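Local coordinates for cysteine hydrolase (Pseudomonas syringae pv. phaseolicola 1448A, PDB 3IRV), which probably acts as a hydrolase of the isochorismatase family, within the wider group of cysteine hydrolases, at residues Met30-Glu36 / Pro100-Ile105; Val27-Gln31 / Thr147-Cys153. All blocks are in the same frame, centred on the assembly; numbering follows the deposited sequence.

Contact 1 of 2, residues Met30-Glu36 / Pro100-Ile105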
loop_
_atom_site.group_PDB
_atom_site.type_symbol
_atom_site.label_atom_id
_atom_site.label_comp_id
_atom_site.label_asym_id
_atom_site.label_seq_id
_atom_site.Cartn_x
_atom_site.Cartn_y
_atom_site.Cartn_z
ATOM N N MET A 30 9.982 14.549 4.526
ATOM C CA MET A 30 10.013 16.004 4.285
ATOM C C MET A 30 11.450 16.492 4.033
ATOM O O MET A 30 11.994 17.350 4.744
ATOM C CB MET A 30 9.221 16.773 5.354
ATOM C CG MET A 30 7.694 16.507 5.263
ATOM S SD MET A 30 6.891 17.012 3.700
ATOM C CE MET A 30 6.811 18.833 4.039
ATOM N N GLN A 31 12.008 15.953 2.952
ATOM C CA GLN A 31 13.406 16.145 2.572
ATOM C C GLN A 31 13.486 17.153 1.441
ATOM O O GLN A 31 12.521 17.329 0.654
ATOM C CB GLN A 31 13.994 14.809 2.101
ATOM C CG GLN A 31 14.085 13.748 3.206
ATOM C CD GLN A 31 14.293 12.377 2.649
ATOM O OE1 GLN A 31 13.316 11.654 2.412
ATOM N NE2 GLN A 31 15.557 12.008 2.383
ATOM N N LYS A 32 14.656 17.804 1.312
ATOM C CA LYS A 32 14.793 18.837 0.260
ATOM C C LYS A 32 14.523 18.310 -1.159
ATOM O O LYS A 32 13.979 19.025 -2.007
ATOM C CB LYS A 32 16.189 19.465 0.335
ATOM C CG LYS A 32 16.410 20.180 1.643
ATOM C CD LYS A 32 17.853 20.634 1.817
ATOM C CE LYS A 32 17.928 21.712 2.867
ATOM N NZ LYS A 32 19.296 21.879 3.443
ATOM N N VAL A 33 14.888 17.048 -1.418
ATOM C CA VAL A 33 14.692 16.432 -2.721
ATOM C C VAL A 33 13.195 16.394 -3.164
ATOM O O VAL A 33 12.899 16.449 -4.374
ATOM C CB VAL A 33 15.362 15.027 -2.742
ATOM C CG1 VAL A 33 14.665 14.095 -1.761
ATOM C CG2 VAL A 33 15.438 14.447 -4.155
ATOM N N PHE A 34 12.275 16.350 -2.184
ATOM C CA PHE A 34 10.820 16.408 -2.453
ATOM C C PHE A 34 10.214 17.799 -2.269
ATOM O O PHE A 34 9.191 18.098 -2.873
ATOM C CB PHE A 34 10.058 15.441 -1.546
ATOM C CG PHE A 34 10.535 14.023 -1.650
ATOM C CD1 PHE A 34 10.225 13.261 -2.768
ATOM C CD2 PHE A 34 11.273 13.437 -0.619
ATOM C CE1 PHE A 34 10.668 11.935 -2.863
ATOM C CE2 PHE A 34 11.726 12.139 -0.705
ATOM C CZ PHE A 34 11.437 11.378 -1.821
ATOM N N CYS A 35 10.842 18.635 -1.436
ATOM C CA CYS A 35 10.229 19.895 -1.024
ATOM C C CYS A 35 10.779 21.148 -1.718
ATOM O O CYS A 35 10.103 22.185 -1.746
ATOM C CB CYS A 35 10.346 20.071 0.487
ATOM S SG CYS A 35 9.405 18.828 1.396
ATOM N N GLU A 36 12.009 21.093 -2.224
ATOM C CA GLU A 36 12.555 22.276 -2.923
ATOM C C GLU A 36 12.233 22.209 -4.399
ATOM O O GLU A 36 12.299 21.144 -5.000
ATOM C CB GLU A 36 14.068 22.335 -2.755
ATOM C CG GLU A 36 14.458 22.543 -1.330
ATOM C CD GLU A 36 15.944 22.790 -1.154
ATOM O OE1 GLU A 36 16.750 22.424 -2.050
ATOM O OE2 GLU A 36 16.297 23.347 -0.097
ATOM N N PRO A 100 23.203 16.452 -0.681
ATOM C CA PRO A 100 22.626 17.463 0.223
ATOM C C PRO A 100 21.096 17.438 0.319
ATOM O O PRO A 100 20.537 17.791 1.359
ATOM C CB PRO A 100 23.050 18.798 -0.415
ATOM C CG PRO A 100 24.278 18.484 -1.169
ATOM C CD PRO A 100 24.117 17.063 -1.673
ATOM N N ASP A 101 20.436 17.055 -0.763
ATOM C CA ASP A 101 18.977 17.119 -0.781
ATOM C C ASP A 101 18.254 16.012 -0.015
ATOM O O ASP A 101 17.013 16.055 0.093
ATOM C CB ASP A 101 18.424 17.276 -2.200
ATOM C CG ASP A 101 18.626 18.708 -2.742
ATOM O OD1 ASP A 101 19.089 19.621 -1.987
ATOM O OD2 ASP A 101 18.327 18.931 -3.929
ATOM N N VAL A 102 19.003 15.070 0.565
ATOM C CA VAL A 102 18.320 14.062 1.417
ATOM C C VAL A 102 18.011 14.605 2.811
ATOM O O VAL A 102 17.335 13.947 3.601
ATOM C CB VAL A 102 19.092 12.716 1.569
ATOM C CG1 VAL A 102 19.326 12.051 0.208
ATOM C CG2 VAL A 102 20.407 12.894 2.351
ATOM N N GLU A 103 18.530 15.784 3.136
ATOM C CA GLU A 103 18.291 16.357 4.471
ATOM C C GLU A 103 16.865 16.884 4.616
ATOM O O GLU A 103 16.273 17.383 3.651
ATOM C CB GLU A 103 19.288 17.496 4.740
ATOM C CG GLU A 103 20.764 17.089 4.644
ATOM C CD GLU A 103 21.194 16.050 5.697
ATOM O OE1 GLU A 103 20.568 15.964 6.798
ATOM O OE2 GLU A 103 22.176 15.297 5.425
ATOM N N VAL A 104 16.322 16.770 5.833
ATOM C CA VAL A 104 15.019 17.364 6.157
ATOM C C VAL A 104 15.062 18.890 5.988
ATOM O O VAL A 104 16.064 19.532 6.327
ATOM C CB VAL A 104 14.586 16.998 7.596
ATOM C CG1 VAL A 104 13.296 17.734 8.011
ATOM C CG2 VAL A 104 14.415 15.451 7.722
ATOM N N ILE A 105 13.996 19.455 5.433
ATOM C CA ILE A 105 13.930 20.897 5.251
ATOM C C ILE A 105 14.078 21.672 6.559
ATOM O O ILE A 105 13.591 21.257 7.623
ATOM C CB ILE A 105 12.636 21.339 4.520
ATOM C CG1 ILE A 105 11.377 20.903 5.281
ATOM C CG2 ILE A 105 12.608 20.764 3.123
ATOM C CD1 ILE A 105 10.085 21.503 4.631
HETATM O O HOH W 1 21.362 19.981 2.675
HETATM O O HOH W 2 17.987 21.303 6.129
HETATM O O HOH W 3 17.275 21.219 -4.510
#
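Gln31 and Val104 face each other as an antiparallel, non-hydrogen-bonded pair, framed by two backbone bonds: Ile105 N to Met30 O at 3.0 Å and Lys32 N to Glu103 O at 2.9 Å. One residue into the helix, Val33 N donates to Asp101 O, two residues back along the loop, at 2.8 Å. Lys32 N and Val33 N, in the first turn of helix 32-35, have no preceding turn to bond, so loop carbonyls serve. Gln31, at the N-cap, accepts Phe34 N and Cys35 N with its backbone oxygen, while its extended side chain reaches Val102, OE1 at the Phe34 ring edge. NE2 gives a hydrogen to Val102 O (2.9 Å) within 10° of the amide plane, and OE1 takes His72 N, so both ends of the buried amide are paired, fixing its rotation. The contact ties the turn after the first strand of this α/β isochorismatase domain to the loop between helix 91-94 and strand 115-119. Branched Ile105 suits the buried end: CG2, anti to its carbonyl carbon, presses on Cys35 CB at 3.5 Å, and Val50 of helix 50-62 backs it. Toward solvent, the extended chain of Lys32 carries NZ to two waters, which donate to Pro100 O and Val104 O. The carboxylates of Glu36 and Asp101, 3.7 Å apart from OE1 to OD1 with planes 80° apart, share a third water that donates to both.

Contact 2 of 2, residues Val27-Gln31 / Thr147-Cys153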
loop_
_atom_site.group_PDB
_atom_site.type_symbol
_atom_site.label_atom_id
_atom_site.label_comp_id
_atom_site.label_asym_id
_atom_site.label_seq_id
_atom_site.Cartn_x
_atom_site.Cartn_y
_atom_site.Cartn_z
ATOM N N VAL A 27 6.636 11.984 10.496
ATOM C CA VAL A 27 6.787 12.981 9.424
ATOM C C VAL A 27 7.515 12.308 8.258
ATOM O O VAL A 27 8.733 12.038 8.328
ATOM C CB VAL A 27 7.607 14.209 9.896
ATOM C CG1 VAL A 27 7.637 15.244 8.801
ATOM C CG2 VAL A 27 7.002 14.820 11.205
ATOM N N VAL A 28 6.754 11.988 7.217
ATOM C CA VAL A 28 7.286 11.164 6.134
ATOM C C VAL A 28 8.010 11.985 5.069
ATOM O O VAL A 28 7.370 12.782 4.351
ATOM C CB VAL A 28 6.156 10.353 5.471
ATOM C CG1 VAL A 28 6.736 9.415 4.387
ATOM C CG2 VAL A 28 5.331 9.589 6.549
ATOM N N ASP A 29 9.330 11.787 4.973
ATOM C CA ASP A 29 10.137 12.212 3.827
ATOM C C ASP A 29 10.006 13.710 3.492
ATOM O O ASP A 29 9.959 14.093 2.314
ATOM C CB ASP A 29 9.801 11.344 2.605
ATOM C CG ASP A 29 10.262 9.900 2.783
ATOM O OD1 ASP A 29 10.903 9.610 3.824
ATOM O OD2 ASP A 29 9.948 9.072 1.904
ATOM N N MET A 30 9.982 14.549 4.526
ATOM C CA MET A 30 10.013 16.004 4.285
ATOM C C MET A 30 11.450 16.492 4.033
ATOM O O MET A 30 11.994 17.350 4.744
ATOM C CB MET A 30 9.221 16.773 5.354
ATOM C CG MET A 30 7.694 16.507 5.263
ATOM S SD MET A 30 6.891 17.012 3.700
ATOM C CE MET A 30 6.811 18.833 4.039
ATOM N N GLN A 31 12.008 15.953 2.952
ATOM C CA GLN A 31 13.406 16.145 2.572
ATOM C C GLN A 31 13.486 17.153 1.441
ATOM O O GLN A 31 12.521 17.329 0.654
ATOM C CB GLN A 31 13.994 14.809 2.101
ATOM C CG GLN A 31 14.085 13.748 3.206
ATOM C CD GLN A 31 14.293 12.377 2.649
ATOM O OE1 GLN A 31 13.316 11.654 2.412
ATOM N NE2 GLN A 31 15.557 12.008 2.383
ATOM N N THR A 147 5.006 13.323 2.669
ATOM C CA THR A 147 4.837 13.133 1.221
ATOM C C THR A 147 5.545 11.798 0.841
ATOM O O THR A 147 6.478 11.407 1.544
ATOM C CB THR A 147 5.439 14.374 0.439
ATOM O OG1 THR A 147 4.926 14.440 -0.903
ATOM C CG2 THR A 147 6.983 14.304 0.377
ATOM N N VAL A 148 5.137 11.070 -0.220
ATOM C CA VAL A 148 3.995 11.358 -1.091
ATOM C C VAL A 148 2.760 10.596 -0.593
ATOM O O VAL A 148 2.853 9.414 -0.222
ATOM C CB VAL A 148 4.343 10.998 -2.572
ATOM C CG1 VAL A 148 3.195 11.304 -3.513
ATOM C CG2 VAL A 148 5.620 11.737 -3.013
ATOM N N THR A 149 1.606 11.267 -0.593
ATOM C CA THR A 149 0.395 10.722 0.034
ATOM C C THR A 149 0.163 9.259 -0.261
ATOM O O THR A 149 -0.011 8.458 0.662
ATOM C CB THR A 149 -0.860 11.525 -0.369
ATOM O OG1 THR A 149 -0.636 12.910 -0.053
ATOM C CG2 THR A 149 -2.096 11.008 0.374
ATOM N N ASN A 150 0.155 8.916 -1.547
ATOM C CA ASN A 150 -0.265 7.567 -1.962
ATOM C C ASN A 150 0.900 6.584 -2.016
ATOM O O ASN A 150 0.694 5.384 -2.274
ATOM C CB ASN A 150 -0.928 7.609 -3.335
ATOM C CG ASN A 150 0.005 8.121 -4.403
ATOM O OD1 ASN A 150 0.651 9.173 -4.234
ATOM N ND2 ASN A 150 0.076 7.405 -5.514
ATOM N N VAL A 151 2.118 7.085 -1.805
ATOM C CA VAL A 151 3.290 6.250 -1.989
ATOM C C VAL A 151 3.915 5.998 -0.621
ATOM O O VAL A 151 3.484 5.072 0.063
ATOM C CB VAL A 151 4.282 6.820 -3.017
ATOM C CG1 VAL A 151 5.367 5.782 -3.314
ATOM C CG2 VAL A 151 3.566 7.198 -4.342
ATOM N N CYS A 152 4.871 6.819 -0.190
ATOM C CA CYS A 152 5.484 6.560 1.121
ATOM C C CYS A 152 4.521 6.740 2.294
ATOM O O CYS A 152 4.572 5.962 3.254
ATOM C CB CYS A 152 6.682 7.455 1.340
ATOM S SG CYS A 152 7.961 7.091 0.110
ATOM N N CYS A 153 3.644 7.755 2.249
ATOM C CA CYS A 153 2.702 7.937 3.361
ATOM C C CYS A 153 1.739 6.740 3.424
ATOM O O CYS A 153 1.632 6.072 4.475
ATOM C CB CYS A 153 1.936 9.262 3.227
ATOM S SG CYS A 153 3.105 10.623 3.175
HETATM O O HOH W 4 8.639 10.089 -0.310
#
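The carboxyl end of a parallel sheet, where an isochorismatase-type hydrolase keeps its active site, brings Asp29 close to Cys152. Together with Lys119, whose NZ forms a salt bridge to Asp29 OD2, they match the Asp-Lys-Cys triad of the family, and Cys152 is consistent with its nucleophile. Asp29 OD2 lies 3.3 Å from Cys152 SG, and a water donates both to this oxygen (2.8 Å) and to Thr147 O (3.1 Å). The aspartate CG stands anti to its carbonyl carbon (chi1 -68°), which carries the carboxylate over the start of helix 149-162. Backbone geometry sets up the pair. Asp29 has left-handed helical phi and psi at the end of its strand, and Met30 follows as the centre of an inverse gamma turn. The bond before Val148 is cis, and from that residue's N-cap position its carbonyl accepts Val151 N and Cys153 N from opposite faces, the latter closing a wide pi-type turn.

Next to the polar atoms, Thr147 N donates to Val28 O at 3.0 Å, a last rung between the parallel strands. Val28, pointing toward the helix, packs beside it: CG1 lies 3.6 Å from Cys152 CB, and CB lies 3.8 Å from Cys153 SG. Small, apolar surfaces suit so close a meeting of strand and helix. Thr147 sets its methyl CG2 3.6 Å from Asp29 O, while its hydroxyl is hydrogen-bonded to Ala175 O.

Strand 23-28 runs between strands 66-72 and 141-147, Phe34 of helix 32-35 packs on Asp29 and Thr147, and Asn150 O accepts a hydrogen bond from Arg158 of the second subunit.

Both contacts start from the end of strand 23-28 and share Met30 and Gln31, yet they lead to different parts of the domain. Contact 2 is wholly buried, its centre about 4 Å from that of the chain, and joins strand 23-28 to strand 141-147 and helix 149-162. Contact 1, its centre about 13 Å from the chain centre, is partly buried and fastens the short helix 32-35 to a loop. Backbone hydrogen bonds dominate contact 1, with water-linked charges at its outer side; contact 2 has a single direct hydrogen bond, apolar packing and a probable catalytic group. Phe34 bridges them: its CD2 lies 3.3 Å from Asp29 O, and its CB lies 3.8 Å from Thr147 CG2.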